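Local coordinates for mandelate racemase/muconate lactonizing enzyme family protein (Azoarcus sp., PDB 2QDE), which belongs to the enolase superfamily, pairing a mandelate racemase/muconate lactonizing enzyme N-terminal domain with a TIM-barrel-like domain that holds a barium ion in the model, at residues A[287-298]-A[317-328]; A[146-154]-A[180-188]. All blocks are in the same frame, centred on the assembly; numbering follows the deposited sequence.

Contact 1: A[287-298]-A[317-328]; sequences ARLANLPVICGC and DWIAQFPQENAG
The backbone N of C296 meets OE1 of Q324 at 2.7 Å, approaching from above the plane of that side-chain carbonyl rather than along a lone pair. At the other end of the same amide, Q324 NE2 donates to V294 O at 3.1 Å. The second acceptor of Q324 NE2 is F322 O, 2.8 Å away in its own segment. Two successive bends, chi1 -56° and chi2 -65°, fold the glutamine back so that its amide lies beside strand 294-296 and spans I295. Directly after it, E325 N bonds C296 O at 2.8 Å, while the backbone of Q324 pairs with P136 of strand 135-140.

Farther back along both segments the contact turns aromatic. W318 NE1 gives a bent hydrogen bond to L292 O (3.0 Å), the oxygen lying in the ring plane, and R288 CA sits over one face, 3.6 Å from the centroid of the six-membered ring of W318, a CH-pi contact. P293 CA makes a second CH-pi contact over a face of F322, offset toward the rim. A bend at chi3 (-71°) turns the R288 guanidinium so that W318 CE3 lies against one of its faces and R288 NH2 reaches the anti lone pair of D317 OD2 at 3.1 Å in a salt bridge, the two charged planes almost coplanar. A water joins R288 NH2 to W318 N.

Three bonds fix the rotation of the Q324 amide, which thus does the work of backbone pairing and helps segment 317-328 bridge the first and last parallel strands of the barrel, with the E325 side chain about 7 Å from the barium ion.

Contact 2: A[146-154]-A[180-188]; sequences PEAVAEEAL and AEVRRAVGD
E181 lies against the first turn of helix 146-159, where two neighbouring outer helices of the TIM-barrel-like domain pack side by side. Both belong to consecutive beta-alpha units, with strand 164-167 between them along the chain. Their short axes approach to 8.3 Å and run broadly the same way, 34° apart.

The E181 side chain starts with CB against P146 CB at 3.9 Å. With CG anti to the backbone N (chi1 163°), the next carbon, E181 CG, presses onto P146 O at only 3.1 Å, a tight touch without a hydrogen bond, and also meets A150 CB. The chain then bends at chi2 (70°), which lays CD over the A150 methyl and carries E181 OE2 to 3.6 Å from E147 CA. The carboxylate is thus laid along the neighbouring helix, while R184 on its own helix holds it through a salt bridge of weak hydrogen bonds. That positive charge probably eases the nearness of the E147 carboxylate, whose OE1 stays 5.2 Å from E181 OE2.

Beyond E181 the interface is made by small apolar groups. The A150 and A185 methyls face each other with CB atoms 4.0 Å apart, allowing the backbones to come close. V149 CG1 touches V182 CG2 at 3.9 Å, and both valines also rest on L166 of strand 164-167, tying the helix pair to the sheet beneath. A153 CB rests against both V182 CG1 and V186 CG1, one turn apart on the second helix. On the solvent side, the end of L154 reaches the last turn, its CD2 3.8 Å from A185 O.

Both contacts belong to the C-terminal, TIM-barrel-like domain, and they come in series along the chain: 146-154 with 180-188 is complete before 287-298 begins. Their centres are 25 Å apart and their nearest atoms about 10 Å, so they do not touch. Contact 2 lies on the outside of the barrel, between the helices following strands 135-140 and 164-167. Contact 1 is more central, about 11 Å from the centre of the chain, against strand 294-296 at the far end of the parallel strand order. Strand 135-140 precedes contact 2 and borders contact 1: one contact joins the helices after the first two strands, and in the other segment 317-328 bridges strands 294-296 and 135-140.

Contact 1: A[287-298]-A[317-328]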
loop_
_atom_site.group_PDB
_atom_site.type_symbol
_atom_site.label_atom_id
_atom_site.label_comp_id
_atom_site.label_asym_id
_atom_site.label_seq_id
_atom_site.Cartn_x
_atom_site.Cartn_y
_atom_site.Cartn_z
ATOM N N ALA A 287 -14.418 5.797 -17.345
ATOM C CA ALA A 287 -15.209 4.564 -17.276
ATOM C C ALA A 287 -14.607 3.514 -18.209
ATOM O O ALA A 287 -14.532 2.333 -17.867
ATOM C CB ALA A 287 -16.660 4.839 -17.671
ATOM N N ARG A 288 -14.186 3.960 -19.389
ATOM C CA ARG A 288 -13.572 3.086 -20.386
ATOM C C ARG A 288 -12.260 2.517 -19.853
ATOM O O ARG A 288 -11.976 1.332 -20.001
ATOM C CB ARG A 288 -13.312 3.872 -21.674
ATOM C CG ARG A 288 -12.362 3.201 -22.652
ATOM C CD ARG A 288 -11.965 4.161 -23.763
ATOM N NE ARG A 288 -13.061 4.427 -24.691
ATOM C CZ ARG A 288 -13.490 3.561 -25.607
ATOM N NH1 ARG A 288 -12.914 2.371 -25.722
ATOM N NH2 ARG A 288 -14.495 3.884 -26.410
ATOM N N LEU A 289 -11.467 3.380 -19.230
ATOM C CA LEU A 289 -10.185 2.985 -18.661
ATOM C C LEU A 289 -10.393 1.934 -17.568
ATOM O O LEU A 289 -9.554 1.047 -17.375
ATOM C CB LEU A 289 -9.479 4.213 -18.075
ATOM C CG LEU A 289 -8.196 3.967 -17.278
ATOM C CD1 LEU A 289 -7.105 3.439 -18.196
ATOM C CD2 LEU A 289 -7.763 5.266 -16.617
ATOM N N ALA A 290 -11.512 2.038 -16.855
ATOM C CA ALA A 290 -11.828 1.097 -15.781
ATOM C C ALA A 290 -12.433 -0.201 -16.315
ATOM O O ALA A 290 -12.582 -1.177 -15.576
ATOM C CB ALA A 290 -12.790 1.741 -14.803
ATOM N N ASN A 291 -12.779 -0.197 -17.599
ATOM C CA ASN A 291 -13.394 -1.346 -18.245
ATOM C C ASN A 291 -14.665 -1.748 -17.496
ATOM O O ASN A 291 -14.974 -2.933 -17.356
ATOM C CB ASN A 291 -12.406 -2.521 -18.305
ATOM C CG ASN A 291 -12.910 -3.660 -19.174
ATOM O OD1 ASN A 291 -13.624 -3.436 -20.148
ATOM N ND2 ASN A 291 -12.525 -4.888 -18.832
ATOM N N LEU A 292 -15.395 -0.743 -17.018
ATOM C CA LEU A 292 -16.638 -0.951 -16.277
ATOM C C LEU A 292 -17.877 -0.567 -17.089
ATOM O O LEU A 292 -17.832 0.337 -17.918
ATOM C CB LEU A 292 -16.636 -0.115 -14.991
ATOM C CG LEU A 292 -15.661 -0.483 -13.874
ATOM C CD1 LEU A 292 -15.841 0.469 -12.699
ATOM C CD2 LEU A 292 -15.922 -1.915 -13.442
ATOM N N PRO A 293 -19.005 -1.249 -16.844
ATOM C CA PRO A 293 -20.244 -0.942 -17.568
ATOM C C PRO A 293 -20.829 0.376 -17.049
ATOM O O PRO A 293 -20.592 0.755 -15.904
ATOM C CB PRO A 293 -21.136 -2.136 -17.244
ATOM C CG PRO A 293 -20.699 -2.496 -15.841
ATOM C CD PRO A 293 -19.186 -2.403 -15.946
ATOM N N VAL A 294 -21.586 1.069 -17.895
ATOM C CA VAL A 294 -22.194 2.341 -17.513
ATOM C C VAL A 294 -23.648 2.406 -17.971
ATOM O O VAL A 294 -23.948 2.221 -19.149
ATOM C CB VAL A 294 -21.435 3.547 -18.135
ATOM C CG1 VAL A 294 -22.103 4.863 -17.717
ATOM C CG2 VAL A 294 -19.975 3.533 -17.703
ATOM N N ILE A 295 -24.544 2.664 -17.026
ATOM C CA ILE A 295 -25.968 2.782 -17.314
ATOM C C ILE A 295 -26.386 4.232 -17.050
ATOM O O ILE A 295 -26.317 4.701 -15.916
ATOM C CB ILE A 295 -26.792 1.848 -16.404
ATOM C CG1 ILE A 295 -26.368 0.397 -16.630
ATOM C CG2 ILE A 295 -28.278 2.011 -16.690
ATOM C CD1 ILE A 295 -27.073 -0.577 -15.717
ATOM N N CYS A 296 -26.820 4.936 -18.091
ATOM C CA CYS A 296 -27.225 6.327 -17.934
ATOM C C CYS A 296 -28.688 6.487 -17.533
ATOM O O CYS A 296 -29.591 5.929 -18.165
ATOM C CB CYS A 296 -26.976 7.116 -19.224
ATOM S SG CYS A 296 -27.388 8.894 -19.101
ATOM N N GLY A 297 -28.907 7.259 -16.476
ATOM C CA GLY A 297 -30.252 7.506 -16.002
ATOM C C GLY A 297 -30.715 8.863 -16.497
ATOM O O GLY A 297 -30.339 9.301 -17.585
ATOM N N CYS A 298 -31.528 9.539 -15.701
ATOM C CA CYS A 298 -32.021 10.849 -16.078
ATOM C C CYS A 298 -32.591 11.538 -14.857
ATOM O O CYS A 298 -32.767 10.917 -13.811
ATOM C CB CYS A 298 -33.127 10.724 -17.130
ATOM S SG CYS A 298 -34.692 10.073 -16.470
ATOM N N ASP A 317 -18.911 5.654 -28.041
ATOM C CA ASP A 317 -18.533 4.266 -28.254
ATOM C C ASP A 317 -18.567 3.388 -27.006
ATOM O O ASP A 317 -19.048 2.257 -27.043
ATOM C CB ASP A 317 -17.142 4.199 -28.875
ATOM C CG ASP A 317 -16.768 2.798 -29.283
ATOM O OD1 ASP A 317 -17.452 2.242 -30.172
ATOM O OD2 ASP A 317 -15.805 2.253 -28.710
ATOM N N TRP A 318 -18.065 3.912 -25.897
ATOM C CA TRP A 318 -18.048 3.138 -24.675
ATOM C C TRP A 318 -19.429 2.838 -24.115
ATOM O O TRP A 318 -19.735 1.694 -23.801
ATOM C CB TRP A 318 -17.227 3.837 -23.593
ATOM C CG TRP A 318 -17.095 2.954 -22.395
ATOM C CD1 TRP A 318 -17.789 3.041 -21.219
ATOM C CD2 TRP A 318 -16.290 1.777 -22.303
ATOM N NE1 TRP A 318 -17.464 1.985 -20.399
ATOM C CE2 TRP A 318 -16.547 1.193 -21.041
ATOM C CE3 TRP A 318 -15.376 1.158 -23.167
ATOM C CZ2 TRP A 318 -15.918 0.012 -20.620
ATOM C CZ3 TRP A 318 -14.750 -0.019 -22.750
ATOM C CH2 TRP A 318 -15.027 -0.577 -21.485
ATOM N N ILE A 319 -20.265 3.859 -23.990
ATOM C CA ILE A 319 -21.578 3.638 -23.419
ATOM C C ILE A 319 -22.551 2.939 -24.368
ATOM O O ILE A 319 -23.554 2.377 -23.926
ATOM C CB ILE A 319 -22.183 4.966 -22.898
ATOM C CG1 ILE A 319 -23.238 4.665 -21.830
ATOM C CG2 ILE A 319 -22.777 5.760 -24.046
ATOM C CD1 ILE A 319 -23.632 5.864 -20.999
ATOM N N ALA A 320 -22.239 2.950 -25.663
ATOM C CA ALA A 320 -23.087 2.303 -26.663
ATOM C C ALA A 320 -23.095 0.778 -26.507
ATOM O O ALA A 320 -23.776 0.075 -27.251
ATOM C CB ALA A 320 -22.621 2.680 -28.074
ATOM N N GLN A 321 -22.340 0.273 -25.535
ATOM C CA GLN A 321 -22.250 -1.170 -25.289
ATOM C C GLN A 321 -23.262 -1.711 -24.287
ATOM O O GLN A 321 -23.481 -2.921 -24.216
ATOM C CB GLN A 321 -20.870 -1.534 -24.742
ATOM C CG GLN A 321 -19.686 -1.223 -25.620
ATOM C CD GLN A 321 -18.382 -1.464 -24.887
ATOM O OE1 GLN A 321 -18.031 -0.732 -23.954
ATOM N NE2 GLN A 321 -17.665 -2.503 -25.288
ATOM N N PHE A 322 -23.875 -0.825 -23.509
ATOM C CA PHE A 322 -24.784 -1.262 -22.453
ATOM C C PHE A 322 -26.214 -0.741 -22.522
ATOM O O PHE A 322 -26.464 0.317 -23.087
ATOM C CB PHE A 322 -24.179 -0.849 -21.114
ATOM C CG PHE A 322 -22.684 -0.993 -21.068
ATOM C CD1 PHE A 322 -22.097 -2.255 -20.973
ATOM C CD2 PHE A 322 -21.861 0.133 -21.160
ATOM C CE1 PHE A 322 -20.706 -2.395 -20.969
ATOM C CE2 PHE A 322 -20.472 0.009 -21.159
ATOM C CZ PHE A 322 -19.892 -1.261 -21.063
ATOM N N PRO A 323 -27.172 -1.491 -21.941
ATOM C CA PRO A 323 -28.568 -1.040 -21.958
ATOM C C PRO A 323 -28.642 0.212 -21.087
ATOM O O PRO A 323 -27.908 0.337 -20.107
ATOM C CB PRO A 323 -29.332 -2.231 -21.383
ATOM C CG PRO A 323 -28.303 -2.911 -20.493
ATOM C CD PRO A 323 -27.057 -2.833 -21.340
ATOM N N GLN A 324 -29.521 1.135 -21.449
ATOM C CA GLN A 324 -29.621 2.390 -20.730
ATOM C C GLN A 324 -30.910 2.615 -19.940
ATOM O O GLN A 324 -31.788 1.749 -19.894
ATOM C CB GLN A 324 -29.380 3.527 -21.720
ATOM C CG GLN A 324 -28.047 3.389 -22.448
ATOM C CD GLN A 324 -26.874 3.516 -21.500
ATOM O OE1 GLN A 324 -26.772 4.494 -20.770
ATOM N NE2 GLN A 324 -25.986 2.529 -21.503
ATOM N N GLU A 325 -31.023 3.792 -19.337
ATOM C CA GLU A 325 -32.180 4.097 -18.510
ATOM C C GLU A 325 -32.651 5.547 -18.628
ATOM O O GLU A 325 -33.176 6.119 -17.672
ATOM C CB GLU A 325 -31.826 3.790 -17.058
ATOM C CG GLU A 325 -33.007 3.586 -16.157
ATOM C CD GLU A 325 -32.688 3.934 -14.723
ATOM O OE1 GLU A 325 -32.459 5.137 -14.443
ATOM O OE2 GLU A 325 -32.658 3.009 -13.877
ATOM N N ASN A 326 -32.467 6.138 -19.800
ATOM C CA ASN A 326 -32.864 7.520 -20.038
ATOM C C ASN A 326 -34.303 7.544 -20.573
ATOM O O ASN A 326 -34.512 7.602 -21.778
ATOM C CB ASN A 326 -31.885 8.140 -21.041
ATOM C CG ASN A 326 -32.247 9.563 -21.428
ATOM O OD1 ASN A 326 -32.452 10.425 -20.574
ATOM N ND2 ASN A 326 -32.306 9.818 -22.732
ATOM N N ALA A 327 -35.290 7.503 -19.677
ATOM C CA ALA A 327 -36.696 7.475 -20.095
ATOM C C ALA A 327 -37.623 8.433 -19.344
ATOM O O ALA A 327 -38.764 8.081 -19.022
ATOM C CB ALA A 327 -37.229 6.044 -19.980
ATOM N N GLY A 328 -37.140 9.643 -19.077
ATOM C CA GLY A 328 -37.936 10.626 -18.363
ATOM C C GLY A 328 -39.354 10.796 -18.883
ATOM O O GLY A 328 -40.299 10.785 -18.088
HETATM O O HOH W 1 -16.104 6.315 -26.075
#

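Contact 2: A[146-154]-A[180-188]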
loop_
_atom_site.group_PDB
_atom_site.type_symbol
_atom_site.label_atom_id
_atom_site.label_comp_id
_atom_site.label_asym_id
_atom_site.label_seq_id
_atom_site.Cartn_x
_atom_site.Cartn_y
_atom_site.Cartn_z
ATOM N N PRO A 146 -46.145 -5.075 -3.208
ATOM C CA PRO A 146 -45.342 -6.015 -3.992
ATOM C C PRO A 146 -46.064 -6.644 -5.179
ATOM O O PRO A 146 -45.466 -6.816 -6.245
ATOM C CB PRO A 146 -44.873 -7.040 -2.950
ATOM C CG PRO A 146 -45.799 -6.837 -1.770
ATOM C CD PRO A 146 -46.039 -5.360 -1.767
ATOM N N GLU A 147 -47.348 -6.963 -5.015
ATOM C CA GLU A 147 -48.108 -7.581 -6.102
ATOM C C GLU A 147 -48.322 -6.646 -7.289
ATOM O O GLU A 147 -48.300 -7.082 -8.444
ATOM C CB GLU A 147 -49.463 -8.089 -5.592
ATOM C CG GLU A 147 -49.351 -9.180 -4.529
ATOM C CD GLU A 147 -50.703 -9.794 -4.170
ATOM O OE1 GLU A 147 -51.430 -10.209 -5.101
ATOM O OE2 GLU A 147 -51.037 -9.873 -2.961
ATOM N N ALA A 148 -48.532 -5.364 -7.009
ATOM C CA ALA A 148 -48.738 -4.381 -8.071
ATOM C C ALA A 148 -47.433 -4.127 -8.823
ATOM O O ALA A 148 -47.408 -4.073 -10.060
ATOM C CB ALA A 148 -49.256 -3.080 -7.483
ATOM N N VAL A 149 -46.347 -3.974 -8.073
ATOM C CA VAL A 149 -45.042 -3.722 -8.673
ATOM C C VAL A 149 -44.686 -4.845 -9.642
ATOM O O VAL A 149 -44.101 -4.608 -10.700
ATOM C CB VAL A 149 -43.943 -3.609 -7.585
ATOM C CG1 VAL A 149 -42.591 -3.370 -8.228
ATOM C CG2 VAL A 149 -44.282 -2.477 -6.619
ATOM N N ALA A 150 -45.054 -6.070 -9.282
ATOM C CA ALA A 150 -44.770 -7.225 -10.118
ATOM C C ALA A 150 -45.590 -7.192 -11.406
ATOM O O ALA A 150 -45.126 -7.657 -12.453
ATOM C CB ALA A 150 -45.053 -8.497 -9.354
ATOM N N GLU A 151 -46.806 -6.654 -11.335
ATOM C CA GLU A 151 -47.652 -6.568 -12.528
ATOM C C GLU A 151 -47.074 -5.539 -13.502
ATOM O O GLU A 151 -47.134 -5.725 -14.721
ATOM C CB GLU A 151 -49.090 -6.184 -12.156
ATOM C CG GLU A 151 -49.702 -7.079 -11.086
ATOM C CD GLU A 151 -51.199 -6.869 -10.913
ATOM O OE1 GLU A 151 -51.633 -5.692 -10.790
ATOM O OE2 GLU A 151 -51.947 -7.883 -10.890
ATOM N N GLU A 152 -46.517 -4.452 -12.974
ATOM C CA GLU A 152 -45.917 -3.444 -13.843
ATOM C C GLU A 152 -44.641 -4.021 -14.452
ATOM O O GLU A 152 -44.269 -3.685 -15.576
ATOM C CB GLU A 152 -45.591 -2.163 -13.064
ATOM C CG GLU A 152 -44.878 -1.103 -13.909
ATOM C CD GLU A 152 -44.712 0.231 -13.200
ATOM O OE1 GLU A 152 -44.874 0.285 -11.958
ATOM O OE2 GLU A 152 -44.406 1.230 -13.892
ATOM N N ALA A 153 -43.977 -4.896 -13.703
ATOM C CA ALA A 153 -42.751 -5.532 -14.172
ATOM C C ALA A 153 -43.042 -6.354 -15.428
ATOM O O ALA A 153 -42.332 -6.257 -16.427
ATOM C CB ALA A 153 -42.171 -6.427 -13.082
ATOM N N LEU A 154 -44.098 -7.160 -15.368
ATOM C CA LEU A 154 -44.492 -7.985 -16.498
ATOM C C LEU A 154 -44.895 -7.128 -17.696
ATOM O O LEU A 154 -44.564 -7.455 -18.830
ATOM C CB LEU A 154 -45.648 -8.903 -16.093
ATOM C CG LEU A 154 -45.287 -10.026 -15.115
ATOM C CD1 LEU A 154 -46.552 -10.687 -14.583
ATOM C CD2 LEU A 154 -44.407 -11.044 -15.832
ATOM N N ALA A 180 -38.926 -10.453 -3.570
ATOM C CA ALA A 180 -39.411 -11.827 -3.590
ATOM C C ALA A 180 -40.520 -11.982 -4.627
ATOM O O ALA A 180 -40.453 -12.855 -5.495
ATOM C CB ALA A 180 -39.927 -12.223 -2.209
ATOM N N GLU A 181 -41.535 -11.124 -4.531
ATOM C CA GLU A 181 -42.669 -11.158 -5.453
ATOM C C GLU A 181 -42.283 -10.878 -6.907
ATOM O O GLU A 181 -42.619 -11.652 -7.809
ATOM C CB GLU A 181 -43.740 -10.159 -4.996
ATOM C CG GLU A 181 -44.770 -9.814 -6.073
ATOM C CD GLU A 181 -45.710 -10.968 -6.405
ATOM O OE1 GLU A 181 -45.447 -12.111 -5.960
ATOM O OE2 GLU A 181 -46.711 -10.727 -7.123
ATOM N N VAL A 182 -41.582 -9.774 -7.144
ATOM C CA VAL A 182 -41.178 -9.432 -8.501
ATOM C C VAL A 182 -40.367 -10.557 -9.156
ATOM O O VAL A 182 -40.610 -10.908 -10.317
ATOM C CB VAL A 182 -40.356 -8.127 -8.526
ATOM C CG1 VAL A 182 -39.959 -7.786 -9.954
ATOM C CG2 VAL A 182 -41.172 -6.993 -7.922
ATOM N N ARG A 183 -39.418 -11.128 -8.416
ATOM C CA ARG A 183 -38.586 -12.215 -8.937
ATOM C C ARG A 183 -39.408 -13.428 -9.364
ATOM O O ARG A 183 -39.147 -14.024 -10.412
ATOM C CB ARG A 183 -37.571 -12.669 -7.880
ATOM C CG ARG A 183 -36.723 -13.884 -8.282
ATOM C CD ARG A 183 -35.348 -13.475 -8.790
ATOM N NE ARG A 183 -35.343 -13.205 -10.218
ATOM C CZ ARG A 183 -34.375 -12.561 -10.867
ATOM N NH1 ARG A 183 -33.308 -12.102 -10.221
ATOM N NH2 ARG A 183 -34.477 -12.381 -12.175
ATOM N N ARG A 184 -40.385 -13.802 -8.538
ATOM C CA ARG A 184 -41.234 -14.954 -8.825
ATOM C C ARG A 184 -42.008 -14.747 -10.118
ATOM O O ARG A 184 -42.207 -15.681 -10.894
ATOM C CB ARG A 184 -42.231 -15.193 -7.684
ATOM C CG ARG A 184 -43.161 -16.387 -7.924
ATOM C CD ARG A 184 -44.443 -16.290 -7.100
ATOM N NE ARG A 184 -45.197 -15.072 -7.408
ATOM C CZ ARG A 184 -45.815 -14.829 -8.565
ATOM N NH1 ARG A 184 -45.788 -15.724 -9.548
ATOM N NH2 ARG A 184 -46.454 -13.677 -8.750
ATOM N N ALA A 185 -42.436 -13.512 -10.341
ATOM C CA ALA A 185 -43.200 -13.162 -11.524
ATOM C C ALA A 185 -42.379 -13.156 -12.810
ATOM O O ALA A 185 -42.756 -13.797 -13.792
ATOM C CB ALA A 185 -43.864 -11.800 -11.323
ATOM N N VAL A 186 -41.253 -12.447 -12.808
ATOM C CA VAL A 186 -40.423 -12.344 -14.003
ATOM C C VAL A 186 -39.505 -13.532 -14.277
ATOM O O VAL A 186 -38.958 -13.658 -15.375
ATOM C CB VAL A 186 -39.571 -11.053 -13.963
ATOM C CG1 VAL A 186 -40.479 -9.838 -13.791
ATOM C CG2 VAL A 186 -38.559 -11.125 -12.824
ATOM N N GLY A 187 -39.319 -14.403 -13.291
ATOM C CA GLY A 187 -38.455 -15.552 -13.512
ATOM C C GLY A 187 -36.982 -15.276 -13.258
ATOM O O GLY A 187 -36.576 -14.125 -13.086
ATOM N N ASP A 188 -36.175 -16.335 -13.252
ATOM C CA ASP A 188 -34.746 -16.208 -12.982
ATOM C C ASP A 188 -33.897 -15.658 -14.125
ATOM O O ASP A 188 -32.757 -15.240 -13.892
ATOM C CB ASP A 188 -34.144 -17.560 -12.571
ATOM C CG ASP A 188 -34.920 -18.254 -11.464
ATOM O OD1 ASP A 188 -35.384 -17.578 -10.518
ATOM O OD2 ASP A 188 -35.044 -19.501 -11.538
#